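Local atomic coordinates of putative exported protein (Bordetella parapertussis, PDB entry 3OCJ), a protein that is of unknown function but carries a Rossmann-like methyltransferase domain and so probably transfers methyl groups from S-adenosylmethionine. Residues A[236-248]-A[288-300]. Numbering follows the deposited sequence.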
ATOM      1  N   PRO A 236     -19.380  11.278   7.006  1.00 15.92           N
ATOM      2  CA  PRO A 236     -20.652  11.475   6.300  1.00 18.38           C
ATOM      3  C   PRO A 236     -20.476  11.349   4.790  1.00 17.62           C
ATOM      4  O   PRO A 236     -21.450  11.146   4.080  1.00 17.62           O
ATOM      5  CB  PRO A 236     -21.033  12.925   6.640  1.00 21.35           C
ATOM      6  CG  PRO A 236     -20.219  13.287   7.819  1.00 23.96           C
ATOM      7  CD  PRO A 236     -18.957  12.488   7.732  1.00 17.73           C
ATOM      8  N   ASP A 237     -19.236  11.459   4.319  1.00 16.21           N
ATOM      9  CA  ASP A 237     -18.945  11.433   2.887  1.00 14.97           C
ATOM     10  C   ASP A 237     -18.207  10.168   2.473  1.00 14.25           C
ATOM     11  O   ASP A 237     -17.500  10.152   1.461  1.00 14.54           O
ATOM     12  CB  ASP A 237     -18.132  12.670   2.525  1.00 17.98           C
ATOM     13  CG  ASP A 237     -18.825  13.949   2.940  1.00 35.68           C
ATOM     14  OD1 ASP A 237     -20.009  14.112   2.587  1.00 36.29           O
ATOM     15  OD2 ASP A 237     -18.199  14.779   3.633  1.00 43.15           O
ATOM     16  N   SER A 238     -18.346   9.106   3.261  1.00 14.82           N
ATOM     17  CA  SER A 238     -17.746   7.834   2.881  1.00 14.89           C
ATOM     18  C   SER A 238     -18.265   7.407   1.522  1.00 11.74           C
ATOM     19  O   SER A 238     -19.472   7.423   1.290  1.00 14.04           O
ATOM     20  CB  SER A 238     -18.114   6.742   3.870  1.00 15.64           C
ATOM     21  OG  SER A 238     -17.602   5.491   3.438  1.00 14.00           O
ATOM     22  N   PRO A 239     -17.362   6.984   0.628  1.00 12.21           N
ATOM     23  CA  PRO A 239     -17.773   6.442  -0.673  1.00 12.32           C
ATOM     24  C   PRO A 239     -18.001   4.922  -0.656  1.00 11.74           C
ATOM     25  O   PRO A 239     -18.302   4.350  -1.699  1.00 13.66           O
ATOM     26  CB  PRO A 239     -16.560   6.741  -1.551  1.00 12.01           C
ATOM     27  CG  PRO A 239     -15.393   6.572  -0.593  1.00 11.57           C
ATOM     28  CD  PRO A 239     -15.895   7.100   0.746  1.00 12.41           C
ATOM     29  N   TRP A 240     -17.810   4.260   0.482  1.00 11.66           N
ATOM     30  CA  TRP A 240     -17.934   2.810   0.524  1.00 13.52           C
ATOM     31  C   TRP A 240     -19.263   2.351  -0.050  1.00 13.69           C
ATOM     32  O   TRP A 240     -20.319   2.886   0.313  1.00 13.99           O
ATOM     33  CB  TRP A 240     -17.796   2.281   1.955  1.00 11.55           C
ATOM     34  CG  TRP A 240     -16.400   2.321   2.503  1.00 12.09           C
ATOM     35  CD1 TRP A 240     -15.376   3.155   2.117  1.00 11.30           C
ATOM     36  CD2 TRP A 240     -15.870   1.480   3.532  1.00 12.63           C
ATOM     37  NE1 TRP A 240     -14.252   2.889   2.866  1.00 12.01           N
ATOM     38  CE2 TRP A 240     -14.524   1.855   3.726  1.00 12.05           C
ATOM     39  CE3 TRP A 240     -16.403   0.431   4.297  1.00 13.12           C
ATOM     40  CZ2 TRP A 240     -13.704   1.226   4.668  1.00 10.80           C
ATOM     41  CZ3 TRP A 240     -15.592  -0.191   5.226  1.00 13.10           C
ATOM     42  CH2 TRP A 240     -14.254   0.208   5.405  1.00 13.01           C
ATOM     43  N   ASP A 241     -19.213   1.361  -0.939  1.00 13.09           N
ATOM     44  CA  ASP A 241     -20.423   0.707  -1.429  1.00 13.89           C
ATOM     45  C   ASP A 241     -20.632  -0.548  -0.594  1.00 14.37           C
ATOM     46  O   ASP A 241     -19.981  -1.558  -0.813  1.00 14.37           O
ATOM     47  CB  ASP A 241     -20.290   0.345  -2.916  1.00 13.23           C
ATOM     48  CG  ASP A 241     -21.538  -0.362  -3.467  1.00 14.34           C
ATOM     49  OD1 ASP A 241     -22.462  -0.653  -2.675  1.00 15.16           O
ATOM     50  OD2 ASP A 241     -21.571  -0.616  -4.689  1.00 16.33           O
HETATM   51  N   MSE A 242     -21.545  -0.480   0.369  1.00 17.15           N
HETATM   52  CA  MSE A 242     -21.731  -1.606   1.277  1.00 16.98           C
HETATM   53  C   MSE A 242     -22.245  -2.852   0.558  1.00 17.31           C
HETATM   54  O   MSE A 242     -22.062  -3.970   1.042  1.00 20.01           O
HETATM   55  CB  MSE A 242     -22.658  -1.235   2.440  1.00 20.88           C
HETATM   56  CG  MSE A 242     -22.183  -0.039   3.270  1.00 19.19           C
HETATM   57 SE   MSE A 242     -20.358  -0.192   3.927  0.67 21.74          SE
HETATM   58  CE  MSE A 242     -20.496  -1.917   4.751  1.00 24.22           C
ATOM     59  N   GLN A 243     -22.875  -2.670  -0.596  1.00 17.60           N
ATOM     60  CA  GLN A 243     -23.373  -3.817  -1.350  1.00 18.65           C
ATOM     61  C   GLN A 243     -22.247  -4.579  -2.037  1.00 20.90           C
ATOM     62  O   GLN A 243     -22.458  -5.673  -2.567  1.00 20.75           O
ATOM     63  CB  GLN A 243     -24.416  -3.382  -2.385  1.00 20.84           C
ATOM     64  CG  GLN A 243     -25.741  -2.989  -1.763  1.00 29.94           C
ATOM     65  CD  GLN A 243     -26.075  -1.532  -1.995  1.00 44.71           C
ATOM     66  OE1 GLN A 243     -25.331  -0.643  -1.588  1.00 46.30           O
ATOM     67  NE2 GLN A 243     -27.199  -1.278  -2.655  1.00 45.58           N
ATOM     68  N   ALA A 244     -21.049  -4.002  -2.013  1.00 16.65           N
ATOM     69  CA  ALA A 244     -19.883  -4.607  -2.644  1.00 13.73           C
ATOM     70  C   ALA A 244     -18.951  -5.235  -1.609  1.00 15.24           C
ATOM     71  O   ALA A 244     -17.831  -5.621  -1.941  1.00 17.28           O
ATOM     72  CB  ALA A 244     -19.131  -3.567  -3.472  1.00 17.52           C
ATOM     73  N   ILE A 245     -19.425  -5.335  -0.368  1.00 14.16           N
ATOM     74  CA  ILE A 245     -18.604  -5.839   0.739  1.00 16.23           C
ATOM     75  C   ILE A 245     -19.343  -6.957   1.457  1.00 16.33           C
ATOM     76  O   ILE A 245     -20.493  -6.787   1.862  1.00 18.46           O
ATOM     77  CB  ILE A 245     -18.282  -4.729   1.757  1.00 15.27           C
ATOM     78  CG1 ILE A 245     -17.608  -3.538   1.052  1.00 15.48           C
ATOM     79  CG2 ILE A 245     -17.405  -5.277   2.885  1.00 16.14           C
ATOM     80  CD1 ILE A 245     -17.446  -2.301   1.942  1.00 17.33           C
ATOM     81  N   ASP A 246     -18.698  -8.106   1.618  1.00 17.13           N
ATOM     82  CA  ASP A 246     -19.319  -9.188   2.371  1.00 21.39           C
ATOM     83  C   ASP A 246     -19.395  -8.806   3.849  1.00 17.89           C
ATOM     84  O   ASP A 246     -18.377  -8.471   4.457  1.00 17.09           O
ATOM     85  CB  ASP A 246     -18.537 -10.491   2.204  1.00 21.40           C
ATOM     86  CG  ASP A 246     -19.155 -11.635   2.983  1.00 23.74           C
ATOM     87  OD1 ASP A 246     -20.080 -12.285   2.448  1.00 32.62           O
ATOM     88  OD2 ASP A 246     -18.750 -11.868   4.135  1.00 22.21           O
ATOM     89  N   PRO A 247     -20.600  -8.840   4.439  1.00 19.02           N
ATOM     90  CA  PRO A 247     -20.709  -8.378   5.827  1.00 20.37           C
ATOM     91  C   PRO A 247     -19.851  -9.171   6.818  1.00 19.26           C
ATOM     92  O   PRO A 247     -19.245  -8.562   7.699  1.00 18.86           O
ATOM     93  CB  PRO A 247     -22.199  -8.546   6.135  1.00 24.46           C
ATOM     94  CG  PRO A 247     -22.869  -8.430   4.804  1.00 25.22           C
ATOM     95  CD  PRO A 247     -21.924  -9.075   3.824  1.00 18.78           C
ATOM     96  N   HIS A 248     -19.792 -10.491   6.685  1.00 18.63           N
ATOM     97  CA  HIS A 248     -19.017 -11.280   7.633  1.00 19.72           C
ATOM     98  C   HIS A 248     -17.527 -11.010   7.480  1.00 18.22           C
ATOM     99  O   HIS A 248     -16.806 -10.874   8.477  1.00 19.32           O
ATOM    100  CB  HIS A 248     -19.267 -12.778   7.483  1.00 22.15           C
ATOM    101  CG  HIS A 248     -18.368 -13.606   8.349  1.00 29.41           C
ATOM    102  ND1 HIS A 248     -18.672 -13.911   9.659  1.00 30.92           N
ATOM    103  CD2 HIS A 248     -17.149 -14.147   8.109  1.00 33.44           C
ATOM    104  CE1 HIS A 248     -17.689 -14.627  10.180  1.00 30.30           C
ATOM    105  NE2 HIS A 248     -16.756 -14.786   9.260  1.00 32.16           N
ATOM    106  N   PHE A 288     -10.146   9.425 -11.168  1.00 11.57           N
ATOM    107  CA  PHE A 288     -10.144   8.405 -10.127  1.00 10.11           C
ATOM    108  C   PHE A 288     -10.546   7.061 -10.722  1.00 13.37           C
ATOM    109  O   PHE A 288     -11.487   6.969 -11.523  1.00 15.81           O
ATOM    110  CB  PHE A 288     -11.095   8.783  -8.983  1.00 11.80           C
ATOM    111  CG  PHE A 288     -10.662   9.998  -8.206  1.00 11.69           C
ATOM    112  CD1 PHE A 288      -9.794   9.890  -7.127  1.00 12.17           C
ATOM    113  CD2 PHE A 288     -11.137  11.257  -8.537  1.00 15.95           C
ATOM    114  CE1 PHE A 288      -9.406  11.003  -6.411  1.00 13.93           C
ATOM    115  CE2 PHE A 288     -10.747  12.378  -7.821  1.00 18.80           C
ATOM    116  CZ  PHE A 288      -9.870  12.246  -6.751  1.00 15.80           C
ATOM    117  N   GLU A 289      -9.828   6.012 -10.348  1.00 10.86           N
ATOM    118  CA  GLU A 289     -10.177   4.648 -10.722  1.00 10.84           C
ATOM    119  C   GLU A 289     -10.522   3.906  -9.447  1.00 11.27           C
ATOM    120  O   GLU A 289      -9.632   3.495  -8.680  1.00 10.98           O
ATOM    121  CB  GLU A 289      -9.022   3.964 -11.470  1.00 11.25           C
ATOM    122  CG  GLU A 289      -8.738   4.586 -12.842  1.00 13.59           C
ATOM    123  CD  GLU A 289      -9.798   4.233 -13.886  1.00 16.12           C
ATOM    124  OE1 GLU A 289     -10.599   3.311 -13.651  1.00 15.26           O
ATOM    125  OE2 GLU A 289      -9.819   4.881 -14.958  1.00 17.12           O
ATOM    126  N   ASP A 290     -11.817   3.766  -9.191  1.00 11.09           N
ATOM    127  CA  ASP A 290     -12.275   3.176  -7.943  1.00 10.34           C
ATOM    128  C   ASP A 290     -12.283   1.658  -7.992  1.00 10.94           C
ATOM    129  O   ASP A 290     -12.702   1.058  -8.987  1.00 12.53           O
ATOM    130  CB  ASP A 290     -13.693   3.639  -7.611  1.00 10.42           C
ATOM    131  CG  ASP A 290     -13.761   5.086  -7.158  1.00 11.89           C
ATOM    132  OD1 ASP A 290     -12.723   5.665  -6.783  1.00 12.30           O
ATOM    133  OD2 ASP A 290     -14.889   5.647  -7.150  1.00 12.47           O
ATOM    134  N   ASP A 291     -11.856   1.034  -6.902  1.00 10.07           N
ATOM    135  CA  ASP A 291     -12.117  -0.384  -6.717  1.00 10.19           C
ATOM    136  C   ASP A 291     -13.621  -0.570  -6.484  1.00 11.32           C
ATOM    137  O   ASP A 291     -14.358   0.399  -6.248  1.00 11.36           O
ATOM    138  CB  ASP A 291     -11.317  -0.908  -5.518  1.00 11.31           C
ATOM    139  CG  ASP A 291     -11.649  -0.161  -4.232  1.00 10.58           C
ATOM    140  OD1 ASP A 291     -11.435   1.076  -4.199  1.00 10.20           O
ATOM    141  OD2 ASP A 291     -12.118  -0.791  -3.262  1.00 11.60           O
ATOM    142  N   ARG A 292     -14.087  -1.809  -6.563  1.00 11.49           N
ATOM    143  CA  ARG A 292     -15.514  -2.079  -6.512  1.00 13.06           C
ATOM    144  C   ARG A 292     -16.198  -1.490  -5.278  1.00 12.04           C
ATOM    145  O   ARG A 292     -17.244  -0.861  -5.382  1.00 13.02           O
ATOM    146  CB  ARG A 292     -15.774  -3.586  -6.587  1.00 16.12           C
ATOM    147  CG  ARG A 292     -15.453  -4.184  -7.950  1.00 22.44           C
ATOM    148  CD  ARG A 292     -15.748  -5.684  -7.963  1.00 35.47           C
ATOM    149  NE  ARG A 292     -17.161  -5.963  -7.705  1.00 49.62           N
ATOM    150  CZ  ARG A 292     -17.679  -6.208  -6.501  1.00 52.06           C
ATOM    151  NH1 ARG A 292     -16.901  -6.219  -5.423  1.00 52.71           N
ATOM    152  NH2 ARG A 292     -18.979  -6.446  -6.375  1.00 48.09           N
ATOM    153  N   ALA A 293     -15.594  -1.667  -4.108  1.00 11.36           N
ATOM    154  CA  ALA A 293     -16.224  -1.193  -2.882  1.00 11.21           C
ATOM    155  C   ALA A 293     -15.827   0.240  -2.497  1.00 10.93           C
ATOM    156  O   ALA A 293     -16.333   0.773  -1.512  1.00 10.64           O
ATOM    157  CB  ALA A 293     -15.925  -2.159  -1.710  1.00 12.17           C
ATOM    158  N   ARG A 294     -14.916   0.832  -3.262  1.00 10.01           N
ATOM    159  CA  ARG A 294     -14.394   2.198  -3.056  1.00  9.02           C
ATOM    160  C   ARG A 294     -13.591   2.343  -1.770  1.00 10.36           C
ATOM    161  O   ARG A 294     -13.555   3.421  -1.174  1.00 11.97           O
ATOM    162  CB  ARG A 294     -15.499   3.270  -3.104  1.00 11.28           C
ATOM    163  CG  ARG A 294     -16.170   3.501  -4.481  1.00 11.85           C
ATOM    164  CD  ARG A 294     -17.327   2.559  -4.714  1.00 12.62           C
ATOM    165  NE  ARG A 294     -18.119   2.995  -5.876  1.00 13.08           N
ATOM    166  CZ  ARG A 294     -17.942   2.559  -7.121  1.00 13.34           C
ATOM    167  NH1 ARG A 294     -17.005   1.671  -7.404  1.00 12.42           N
ATOM    168  NH2 ARG A 294     -18.719   3.026  -8.097  1.00 12.28           N
ATOM    169  N   LEU A 295     -12.926   1.259  -1.384  1.00  9.96           N
ATOM    170  CA  LEU A 295     -12.040   1.251  -0.217  1.00 10.15           C
ATOM    171  C   LEU A 295     -10.664   1.846  -0.500  1.00  9.75           C
ATOM    172  O   LEU A 295     -10.007   2.353   0.415  1.00  9.63           O
ATOM    173  CB  LEU A 295     -11.834  -0.178   0.275  1.00 11.17           C
ATOM    174  CG  LEU A 295     -13.110  -1.025   0.372  1.00 16.99           C
ATOM    175  CD1 LEU A 295     -12.791  -2.460   0.800  1.00 19.79           C
ATOM    176  CD2 LEU A 295     -14.143  -0.408   1.302  1.00 14.35           C
ATOM    177  N   PHE A 296     -10.198   1.748  -1.737  1.00  9.09           N
ATOM    178  CA  PHE A 296      -8.805   2.083  -2.025  1.00 10.37           C
ATOM    179  C   PHE A 296      -8.677   2.599  -3.455  1.00  8.94           C
ATOM    180  O   PHE A 296      -8.064   1.945  -4.305  1.00  9.79           O
ATOM    181  CB  PHE A 296      -7.925   0.837  -1.828  1.00  9.36           C
ATOM    182  CG  PHE A 296      -6.481   1.122  -1.440  1.00  9.52           C
ATOM    183  CD1 PHE A 296      -5.907   2.388  -1.550  1.00  9.98           C
ATOM    184  CD2 PHE A 296      -5.708   0.078  -0.945  1.00 10.98           C
ATOM    185  CE1 PHE A 296      -4.560   2.598  -1.162  1.00 11.38           C
ATOM    186  CE2 PHE A 296      -4.382   0.270  -0.567  1.00 10.79           C
ATOM    187  CZ  PHE A 296      -3.811   1.534  -0.667  1.00 10.67           C
ATOM    188  N   PRO A 297      -9.223   3.796  -3.724  1.00  9.18           N
ATOM    189  CA  PRO A 297      -9.145   4.315  -5.089  1.00 10.25           C
ATOM    190  C   PRO A 297      -7.730   4.653  -5.528  1.00 10.01           C
ATOM    191  O   PRO A 297      -6.839   4.975  -4.732  1.00  9.56           O
ATOM    192  CB  PRO A 297      -9.978   5.603  -5.036  1.00  9.84           C
ATOM    193  CG  PRO A 297     -10.866   5.463  -3.823  1.00 12.66           C
ATOM    194  CD  PRO A 297     -10.047   4.645  -2.842  1.00 10.10           C
ATOM    195  N   THR A 298      -7.563   4.597  -6.844  1.00  9.89           N
ATOM    196  CA  THR A 298      -6.379   5.054  -7.548  1.00  9.16           C
ATOM    197  C   THR A 298      -6.721   6.424  -8.108  1.00  9.78           C
ATOM    198  O   THR A 298      -7.862   6.664  -8.517  1.00  9.91           O
ATOM    199  CB  THR A 298      -6.064   4.070  -8.672  1.00  9.35           C
ATOM    200  OG1 THR A 298      -5.712   2.803  -8.102  1.00 10.04           O
ATOM    201  CG2 THR A 298      -4.944   4.551  -9.604  1.00 10.61           C
ATOM    202  N   VAL A 299      -5.750   7.324  -8.123  1.00  9.60           N
ATOM    203  CA  VAL A 299      -5.934   8.617  -8.760  1.00  9.74           C
ATOM    204  C   VAL A 299      -4.779   8.913  -9.708  1.00 11.05           C
ATOM    205  O   VAL A 299      -3.604   8.701  -9.369  1.00 10.90           O
ATOM    206  CB  VAL A 299      -6.119   9.750  -7.725  1.00 10.02           C
ATOM    207  CG1 VAL A 299      -4.913   9.841  -6.755  1.00 11.13           C
ATOM    208  CG2 VAL A 299      -6.366  11.095  -8.419  1.00 12.32           C
ATOM    209  N   ILE A 300      -5.129   9.388 -10.901  1.00 10.29           N
ATOM    210  CA  ILE A 300      -4.162   9.825 -11.897  1.00 10.31           C
ATOM    211  C   ILE A 300      -4.292  11.338 -12.011  1.00 10.98           C
ATOM    212  O   ILE A 300      -5.384  11.851 -12.295  1.00 12.74           O
ATOM    213  CB  ILE A 300      -4.391   9.170 -13.271  1.00 11.63           C
ATOM    214  CG1 ILE A 300      -4.426   7.636 -13.140  1.00 14.13           C
ATOM    215  CG2 ILE A 300      -3.272   9.583 -14.225  1.00 14.26           C
ATOM    216  CD1 ILE A 300      -5.805   7.029 -12.936  1.00 14.80           C
TER
HETATM  217  O   HOH W   1     -19.686  -0.251  -6.383  1.00 18.19           O
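One face of the W240 indole receives methyl CD2 of L295 in a CH-pi contact, 3.4 Å from the centroid of the five-membered ring and only 15° off its normal; the two side chains cross at about a right angle. The R294 guanidinium has water 1 over one face, D290 OD2 more distantly over the opposite one, and D291 O at its edge, in plane, bonded to NH1. At the edge of the R292 guanidinium, near its plane, A244 O lies 3.7 Å from NH1. The contact packs the loop leading into helix 247-261 against the hairpin loop between the antiparallel strands 286-289 and 298-302, at the edge of the Rossmann-like methyltransferase sheet. A type I turn from D291 to R294 shapes this hairpin loop: D291 O also accepts from R294 N, from the opposite face of its plane to NH1, while OD2 takes L295 N on its syn lone pair and OD1 takes F296 N. P239 O packs on R294 CB at 3.3 Å. D241 N donates to A293 O (3.0 Å, 163°), and W240 CA adds a CA-H...O contact to the same oxygen. A293 CB lies 3.5 Å from I245 CG1. The D241 carboxylate swings away from its own backbone N (chi1 179°), and Q243 N reaches OD1 from above the carboxylate plane in an Asx turn, while water 1 bridges the segments, donating to D241 OD2 at 2.6 Å and to R292 O at 2.7 Å.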